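Long-range contacts in RNA-directed RNA polymerase (Infectious pancreatic necrosis virus, PDB 3ZED), which copies viral RNA as an RNA-dependent RNA polymerase, probably occurring both free and covalently attached to the genomic RNA: residues D40-P45 against S163-L168; Y106-K111 against C457-L462. One frame throughout, in Å; residues are numbered along the deposited sequence.

Interaction 1 (D40-P45 against S163-L168); sequences DPLDSP and SYSGQL
The carboxylate of Asp40 lies against the first turn of helix 164-179 and holds it with both oxygens. Asp40 OD2 accepts the backbone N-H of Ser165 on its syn lone pair, a nearly straight bond (N to OD2 3.1 Å, 164°), while the N-H of Tyr164 adds a weak, strongly bent one. The other oxygen, OD1, takes the hydroxyl of Ser165, with OG 2.6 Å from Asp40 OD1. It also accepts from the backbone N of Leu42, closing an Asx turn within the loop, and these two donors reach OD1 from opposite faces of the carboxylate plane. With CG of Asp40 anti to the backbone N (chi1 -166°), the group extends towards the helix start, where the N-H groups of the first turn would probably favour its negative charge.

At that same end Ser163 is the N-cap: its OG accepts from Gly166 N at 3.1 Å and is also hydrogen-bonded to the carboxylate of Asp315. Beyond the polar grip, the Leu42 side chain lies against the hydroxyl of Ser165, Leu42 CD1 coming nearest to Ser165 OG (3.4 Å), and slants across Leu168, Leu42 CB standing 3.8 Å from Leu168 CD1. Tyr164 turns the CD2 side of its ring to the backbone and CB of Asp43, with CD2 3.7 Å from Asp43 CA, whereas the carboxylate of Asp43 leads away. A type I beta turn from Asp40 to Asp43 brings Asp40, Leu42 and Asp43 round to face the helix start.

The loop runs directly into helix 45-54, whose Phe51 touches both leucines; Tyr164 and Leu168 also pack on Leu459 of strand 456-459, placing this helix start between helix 45-54 and the mixed sheet.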
ATOM      1  N   ASP B  40      25.505  17.552   1.321  1.00 60.58           N
ATOM      2  CA  ASP B  40      25.303  16.249   1.941  1.00 58.51           C
ATOM      3  C   ASP B  40      26.642  15.533   2.106  1.00 64.56           C
ATOM      4  O   ASP B  40      27.184  15.058   1.102  1.00 66.36           O
ATOM      5  CB  ASP B  40      24.324  15.413   1.104  1.00 58.03           C
ATOM      6  CG  ASP B  40      23.777  14.187   1.803  1.00 63.65           C
ATOM      7  OD1 ASP B  40      24.410  13.715   2.776  1.00 64.28           O
ATOM      8  OD2 ASP B  40      22.726  13.689   1.372  1.00 67.50           O
ATOM      9  N   PRO B  41      27.182  15.403   3.352  1.00 60.19           N
ATOM     10  CA  PRO B  41      28.492  14.743   3.518  1.00 60.80           C
ATOM     11  C   PRO B  41      28.456  13.235   3.289  1.00 64.17           C
ATOM     12  O   PRO B  41      29.514  12.645   3.188  1.00 65.63           O
ATOM     13  CB  PRO B  41      28.882  15.073   4.962  1.00 62.25           C
ATOM     14  CG  PRO B  41      27.611  15.286   5.658  1.00 65.17           C
ATOM     15  CD  PRO B  41      26.663  15.895   4.647  1.00 60.07           C
ATOM     16  N   LEU B  42      27.269  12.616   3.186  1.00 59.54           N
ATOM     17  CA  LEU B  42      27.180  11.165   2.965  1.00 59.50           C
ATOM     18  C   LEU B  42      26.742  10.819   1.521  1.00 64.84           C
ATOM     19  O   LEU B  42      26.289   9.701   1.296  1.00 63.45           O
ATOM     20  CB  LEU B  42      26.220  10.488   3.980  1.00 57.51           C
ATOM     21  CG  LEU B  42      26.382  10.776   5.491  1.00 60.81           C
ATOM     22  CD1 LEU B  42      25.226  10.157   6.290  1.00 57.68           C
ATOM     23  CD2 LEU B  42      27.737  10.318   6.022  1.00 62.97           C
ATOM     24  N   ASP B  43      26.927  11.740   0.542  1.00 64.25           N
ATOM     25  CA  ASP B  43      26.525  11.520  -0.861  1.00 64.94           C
ATOM     26  C   ASP B  43      27.565  10.707  -1.679  1.00 71.58           C
ATOM     27  O   ASP B  43      27.518  10.702  -2.915  1.00 72.09           O
ATOM     28  CB  ASP B  43      26.210  12.860  -1.565  1.00 67.23           C
ATOM     29  CG  ASP B  43      27.389  13.788  -1.836  1.00 78.81           C
ATOM     30  OD1 ASP B  43      28.505  13.509  -1.326  1.00 80.03           O
ATOM     31  OD2 ASP B  43      27.198  14.790  -2.553  1.00 84.04           O
ATOM     32  N   SER B  44      28.474  10.004  -0.994  1.00 68.69           N
ATOM     33  CA  SER B  44      29.480   9.162  -1.650  1.00 69.32           C
ATOM     34  C   SER B  44      29.452   7.765  -1.042  1.00 70.45           C
ATOM     35  O   SER B  44      29.174   7.651   0.152  1.00 68.77           O
ATOM     36  CB  SER B  44      30.869   9.780  -1.534  1.00 75.08           C
ATOM     37  OG  SER B  44      31.350   9.743  -0.202  1.00 85.30           O
ATOM     38  N   PRO B  45      29.733   6.689  -1.821  1.00 67.31           N
ATOM     39  CA  PRO B  45      29.688   5.330  -1.251  1.00 66.45           C
ATOM     40  C   PRO B  45      30.582   5.131  -0.029  1.00 73.19           C
ATOM     41  O   PRO B  45      30.174   4.425   0.891  1.00 72.96           O
ATOM     42  CB  PRO B  45      30.156   4.452  -2.408  1.00 69.22           C
ATOM     43  CG  PRO B  45      29.821   5.215  -3.622  1.00 73.68           C
ATOM     44  CD  PRO B  45      30.057   6.642  -3.264  1.00 69.92           C
ATOM     45  N   SER B 163      17.291  13.625   0.924  1.00 43.42           N
ATOM     46  CA  SER B 163      18.738  13.516   0.710  1.00 45.03           C
ATOM     47  C   SER B 163      19.242  12.113   1.000  1.00 48.32           C
ATOM     48  O   SER B 163      18.484  11.289   1.507  1.00 46.16           O
ATOM     49  CB  SER B 163      19.478  14.520   1.598  1.00 47.91           C
ATOM     50  OG  SER B 163      19.335  14.237   2.982  1.00 48.03           O
ATOM     51  N   TYR B 164      20.527  11.842   0.690  1.00 48.02           N
ATOM     52  CA  TYR B 164      21.173  10.554   0.995  1.00 48.00           C
ATOM     53  C   TYR B 164      21.242  10.366   2.521  1.00 49.85           C
ATOM     54  O   TYR B 164      20.890   9.301   3.005  1.00 48.40           O
ATOM     55  CB  TYR B 164      22.579  10.464   0.380  1.00 51.09           C
ATOM     56  CG  TYR B 164      22.618  10.072  -1.082  1.00 52.87           C
ATOM     57  CD1 TYR B 164      22.268   8.786  -1.489  1.00 54.09           C
ATOM     58  CD2 TYR B 164      23.085  10.959  -2.048  1.00 54.66           C
ATOM     59  CE1 TYR B 164      22.342   8.407  -2.828  1.00 55.38           C
ATOM     60  CE2 TYR B 164      23.170  10.590  -3.389  1.00 56.30           C
ATOM     61  CZ  TYR B 164      22.806   9.310  -3.773  1.00 61.35           C
ATOM     62  OH  TYR B 164      22.907   8.959  -5.094  1.00 60.85           O
ATOM     63  N   SER B 165      21.646  11.420   3.271  1.00 46.80           N
ATOM     64  CA  SER B 165      21.711  11.400   4.737  1.00 46.67           C
ATOM     65  C   SER B 165      20.324  11.062   5.322  1.00 50.06           C
ATOM     66  O   SER B 165      20.220  10.222   6.224  1.00 49.13           O
ATOM     67  CB  SER B 165      22.213  12.735   5.278  1.00 48.97           C
ATOM     68  OG  SER B 165      23.615  12.877   5.126  1.00 59.78           O
ATOM     69  N   GLY B 166      19.284  11.729   4.794  1.00 45.27           N
ATOM     70  CA  GLY B 166      17.896  11.487   5.176  1.00 43.10           C
ATOM     71  C   GLY B 166      17.527  10.020   5.010  1.00 47.10           C
ATOM     72  O   GLY B 166      17.055   9.400   5.973  1.00 46.28           O
ATOM     73  N   GLN B 167      17.846   9.425   3.807  1.00 42.60           N
ATOM     74  CA  GLN B 167      17.598   8.017   3.466  1.00 41.31           C
ATOM     75  C   GLN B 167      18.363   7.063   4.383  1.00 45.05           C
ATOM     76  O   GLN B 167      17.795   6.077   4.847  1.00 42.64           O
ATOM     77  CB  GLN B 167      17.981   7.720   1.995  1.00 43.19           C
ATOM     78  CG  GLN B 167      17.054   8.338   0.957  1.00 43.65           C
ATOM     79  CD  GLN B 167      17.309   7.743  -0.398  1.00 51.52           C
ATOM     80  OE1 GLN B 167      18.167   8.204  -1.145  1.00 46.59           O
ATOM     81  NE2 GLN B 167      16.598   6.679  -0.731  1.00 41.30           N
ATOM     82  N   LEU B 168      19.652   7.358   4.640  1.00 45.07           N
ATOM     83  CA  LEU B 168      20.535   6.533   5.471  1.00 46.07           C
ATOM     84  C   LEU B 168      20.088   6.541   6.945  1.00 50.33           C
ATOM     85  O   LEU B 168      20.035   5.474   7.564  1.00 50.45           O
ATOM     86  CB  LEU B 168      21.995   6.989   5.320  1.00 47.79           C
ATOM     87  CG  LEU B 168      22.621   6.723   3.933  1.00 53.09           C
ATOM     88  CD1 LEU B 168      23.906   7.507   3.742  1.00 54.53           C
ATOM     89  CD2 LEU B 168      22.866   5.246   3.702  1.00 53.16           C
TER

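Interaction 2 (Y106-K111 against C457-L462)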
ATOM      1  N   TYR B 106      22.828   2.326  -8.255  1.00 58.86           N
ATOM      2  CA  TYR B 106      21.629   3.136  -8.308  1.00 56.33           C
ATOM      3  C   TYR B 106      21.878   4.437  -7.569  1.00 59.93           C
ATOM      4  O   TYR B 106      22.052   4.439  -6.357  1.00 58.08           O
ATOM      5  CB  TYR B 106      20.409   2.369  -7.758  1.00 55.29           C
ATOM      6  CG  TYR B 106      19.172   3.230  -7.590  1.00 53.82           C
ATOM      7  CD1 TYR B 106      18.565   3.832  -8.687  1.00 55.83           C
ATOM      8  CD2 TYR B 106      18.640   3.484  -6.327  1.00 52.00           C
ATOM      9  CE1 TYR B 106      17.456   4.662  -8.535  1.00 55.09           C
ATOM     10  CE2 TYR B 106      17.516   4.291  -6.163  1.00 50.99           C
ATOM     11  CZ  TYR B 106      16.925   4.879  -7.272  1.00 59.66           C
ATOM     12  OH  TYR B 106      15.822   5.693  -7.136  1.00 57.26           O
ATOM     13  N   TYR B 107      21.920   5.541  -8.321  1.00 57.67           N
ATOM     14  CA  TYR B 107      22.177   6.869  -7.782  1.00 58.13           C
ATOM     15  C   TYR B 107      20.950   7.753  -7.996  1.00 60.37           C
ATOM     16  O   TYR B 107      20.819   8.377  -9.049  1.00 61.23           O
ATOM     17  CB  TYR B 107      23.448   7.469  -8.418  1.00 62.24           C
ATOM     18  CG  TYR B 107      24.726   6.804  -7.951  1.00 66.92           C
ATOM     19  CD1 TYR B 107      25.224   5.672  -8.593  1.00 70.45           C
ATOM     20  CD2 TYR B 107      25.458   7.322  -6.888  1.00 68.74           C
ATOM     21  CE1 TYR B 107      26.408   5.060  -8.172  1.00 72.62           C
ATOM     22  CE2 TYR B 107      26.666   6.747  -6.489  1.00 71.72           C
ATOM     23  CZ  TYR B 107      27.119   5.594  -7.108  1.00 81.97           C
ATOM     24  OH  TYR B 107      28.290   5.006  -6.676  1.00 89.38           O
ATOM     25  N   PRO B 108      20.004   7.757  -7.033  1.00 54.50           N
ATOM     26  CA  PRO B 108      18.783   8.564  -7.211  1.00 52.88           C
ATOM     27  C   PRO B 108      19.022  10.055  -7.062  1.00 59.50           C
ATOM     28  O   PRO B 108      19.959  10.469  -6.383  1.00 60.05           O
ATOM     29  CB  PRO B 108      17.869   8.069  -6.088  1.00 52.07           C
ATOM     30  CG  PRO B 108      18.791   7.610  -5.021  1.00 56.89           C
ATOM     31  CD  PRO B 108      19.991   7.039  -5.738  1.00 54.80           C
ATOM     32  N   PHE B 109      18.152  10.856  -7.680  1.00 58.07           N
ATOM     33  CA  PHE B 109      18.206  12.307  -7.566  1.00 59.18           C
ATOM     34  C   PHE B 109      17.474  12.726  -6.315  1.00 57.87           C
ATOM     35  O   PHE B 109      16.481  12.122  -5.927  1.00 55.94           O
ATOM     36  CB  PHE B 109      17.610  13.005  -8.811  1.00 62.80           C
ATOM     37  CG  PHE B 109      18.471  12.874 -10.051  1.00 68.05           C
ATOM     38  CD1 PHE B 109      19.519  13.759 -10.290  1.00 73.82           C
ATOM     39  CD2 PHE B 109      18.237  11.861 -10.976  1.00 71.37           C
ATOM     40  CE1 PHE B 109      20.327  13.622 -11.425  1.00 77.08           C
ATOM     41  CE2 PHE B 109      19.047  11.725 -12.114  1.00 76.40           C
ATOM     42  CZ  PHE B 109      20.087  12.605 -12.328  1.00 76.19           C
ATOM     43  N   HIS B 110      17.990  13.746  -5.674  1.00 53.46           N
ATOM     44  CA  HIS B 110      17.429  14.323  -4.470  1.00 50.99           C
ATOM     45  C   HIS B 110      17.179  15.775  -4.793  1.00 56.09           C
ATOM     46  O   HIS B 110      18.130  16.510  -5.068  1.00 57.07           O
ATOM     47  CB  HIS B 110      18.396  14.111  -3.294  1.00 51.42           C
ATOM     48  CG  HIS B 110      18.611  12.666  -2.961  1.00 53.50           C
ATOM     49  ND1 HIS B 110      19.710  11.972  -3.423  1.00 56.06           N
ATOM     50  CD2 HIS B 110      17.838  11.822  -2.242  1.00 53.44           C
ATOM     51  CE1 HIS B 110      19.588  10.741  -2.952  1.00 54.35           C
ATOM     52  NE2 HIS B 110      18.487  10.606  -2.226  1.00 53.15           N
ATOM     53  N   LYS B 111      15.898  16.170  -4.900  1.00 51.91           N
ATOM     54  CA  LYS B 111      15.578  17.552  -5.252  1.00 51.94           C
ATOM     55  C   LYS B 111      14.529  18.150  -4.295  1.00 54.58           C
ATOM     56  O   LYS B 111      13.585  17.458  -3.930  1.00 52.27           O
ATOM     57  CB  LYS B 111      15.102  17.689  -6.722  1.00 53.56           C
ATOM     58  CG  LYS B 111      16.094  17.255  -7.803  1.00 51.30           C
ATOM     59  CD  LYS B 111      17.335  18.160  -7.937  1.00 56.45           C
ATOM     60  CE  LYS B 111      18.383  17.476  -8.785  1.00 57.73           C
ATOM     61  NZ  LYS B 111      19.663  18.212  -8.775  1.00 62.86           N
ATOM     62  N   CYS B 457      18.438  -4.126  -0.206  1.00 44.74           N
ATOM     63  CA  CYS B 457      18.161  -2.978  -1.066  1.00 45.58           C
ATOM     64  C   CYS B 457      19.472  -2.434  -1.677  1.00 51.82           C
ATOM     65  O   CYS B 457      20.548  -2.845  -1.273  1.00 53.00           O
ATOM     66  CB  CYS B 457      17.387  -1.893  -0.317  1.00 44.52           C
ATOM     67  SG  CYS B 457      18.289  -1.175   1.079  1.00 49.07           S
ATOM     68  N   LEU B 458      19.359  -1.558  -2.688  1.00 48.84           N
ATOM     69  CA  LEU B 458      20.495  -0.970  -3.380  1.00 49.82           C
ATOM     70  C   LEU B 458      20.443   0.543  -3.319  1.00 55.80           C
ATOM     71  O   LEU B 458      19.448   1.159  -3.710  1.00 55.51           O
ATOM     72  CB  LEU B 458      20.540  -1.440  -4.863  1.00 50.31           C
ATOM     73  CG  LEU B 458      21.769  -1.004  -5.711  1.00 54.92           C
ATOM     74  CD1 LEU B 458      23.063  -1.627  -5.206  1.00 54.90           C
ATOM     75  CD2 LEU B 458      21.574  -1.324  -7.169  1.00 58.32           C
ATOM     76  N   LEU B 459      21.555   1.138  -2.880  1.00 54.02           N
ATOM     77  CA  LEU B 459      21.744   2.589  -2.795  1.00 53.81           C
ATOM     78  C   LEU B 459      23.181   2.846  -3.150  1.00 58.88           C
ATOM     79  O   LEU B 459      24.066   2.301  -2.493  1.00 57.61           O
ATOM     80  CB  LEU B 459      21.378   3.143  -1.400  1.00 52.53           C
ATOM     81  CG  LEU B 459      21.323   4.656  -1.301  1.00 57.11           C
ATOM     82  CD1 LEU B 459      20.035   5.195  -1.921  1.00 56.25           C
ATOM     83  CD2 LEU B 459      21.465   5.114   0.139  1.00 58.76           C
ATOM     84  N   MET B 460      23.418   3.648  -4.212  1.00 57.96           N
ATOM     85  CA  MET B 460      24.751   3.900  -4.804  1.00 59.71           C
ATOM     86  C   MET B 460      25.242   2.531  -5.307  1.00 64.69           C
ATOM     87  O   MET B 460      24.470   1.839  -5.983  1.00 63.90           O
ATOM     88  CB  MET B 460      25.723   4.599  -3.826  1.00 62.67           C
ATOM     89  CG  MET B 460      25.190   5.909  -3.295  1.00 65.58           C
ATOM     90  SD  MET B 460      26.456   6.848  -2.436  1.00 71.56           S
ATOM     91  CE  MET B 460      25.543   7.543  -1.197  1.00 66.39           C
ATOM     92  N   ASN B 461      26.452   2.104  -4.920  1.00 61.71           N
ATOM     93  CA  ASN B 461      27.003   0.793  -5.259  1.00 62.25           C
ATOM     94  C   ASN B 461      26.895  -0.151  -4.025  1.00 65.41           C
ATOM     95  O   ASN B 461      27.548  -1.189  -4.001  1.00 65.83           O
ATOM     96  CB  ASN B 461      28.470   0.951  -5.736  1.00 61.53           C
ATOM     97  CG  ASN B 461      29.456   1.371  -4.663  1.00 86.91           C
ATOM     98  OD1 ASN B 461      29.092   1.795  -3.561  1.00 76.44           O
ATOM     99  ND2 ASN B 461      30.745   1.240  -4.953  1.00 88.14           N
ATOM    100  N   LEU B 462      26.068   0.223  -3.006  1.00 60.63           N
ATOM    101  CA  LEU B 462      25.938  -0.523  -1.749  1.00 59.78           C
ATOM    102  C   LEU B 462      24.687  -1.393  -1.681  1.00 62.95           C
ATOM    103  O   LEU B 462      23.560  -0.902  -1.819  1.00 60.46           O
ATOM    104  CB  LEU B 462      25.957   0.430  -0.523  1.00 58.76           C
ATOM    105  CG  LEU B 462      27.165   1.370  -0.357  1.00 64.56           C
ATOM    106  CD1 LEU B 462      26.938   2.326   0.764  1.00 64.04           C
ATOM    107  CD2 LEU B 462      28.466   0.603  -0.089  1.00 68.80           C
TER
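Tyr106 pairs with Met460 through two backbone hydrogen bonds, an isolated antiparallel bridge of the hydrogen-bonded kind. Tyr106 N gives a fairly straight bond to Met460 O (2.8 Å, 166°), and Met460 N returns a more bent one to Tyr106 O (2.7 Å, 136°). CB of Tyr106 rests on Leu458 CD2, and the ring, with CG anti to the backbone N (chi1 171°), meets the carbonyl oxygen of Leu458 at its edge, CD2 to O 3.6 Å.

Tyr107 presents a ring face to Met460, whose CA sits over the ring centre, 3.8 Å from the centroid, in a CH-pi contact. The methionine side chain then passes the ring at about a right angle: its CB lies 3.5 Å from Tyr107 CE2, and SD makes an oblique Met-aromatic contact. Pro108 follows, its CG touching Leu459 CD1 at 4.1 Å, while its CD lies over one face of the Tyr106 ring, near the rim.

Met460 occupies the first inner position of the type II' turn Leu459-Leu462, which links strands 456-459 and 462-465 as a beta hairpin. The loop thus docks on the hairpin tip, with Pro45 of helix 45-54 against Tyr107 and Met460, and strand 299-310 beside Tyr106 and Pro108.

In the fold
Interactions 1 and 2 lie with their centres 9 Å apart and touch directly. Gln167 OE1 of helix 164-179 is 2.7 Å from His110 NE2, a probable hydrogen bond, and the rings of Tyr164 and His110 meet with planes at about 60°. Met460 reaches the 40-45 loop, its CE packing 3.4 Å from Leu42 O. The four segments alternate along the chain, so the two contacts join parts of the palm-domain region that are far apart in sequence. The predicted GTP-binding segment runs close by: the side chain of Ile252 is about 4 Å from that of Leu458 in interaction 2, but about 11 Å from that of Tyr164 in interaction 1.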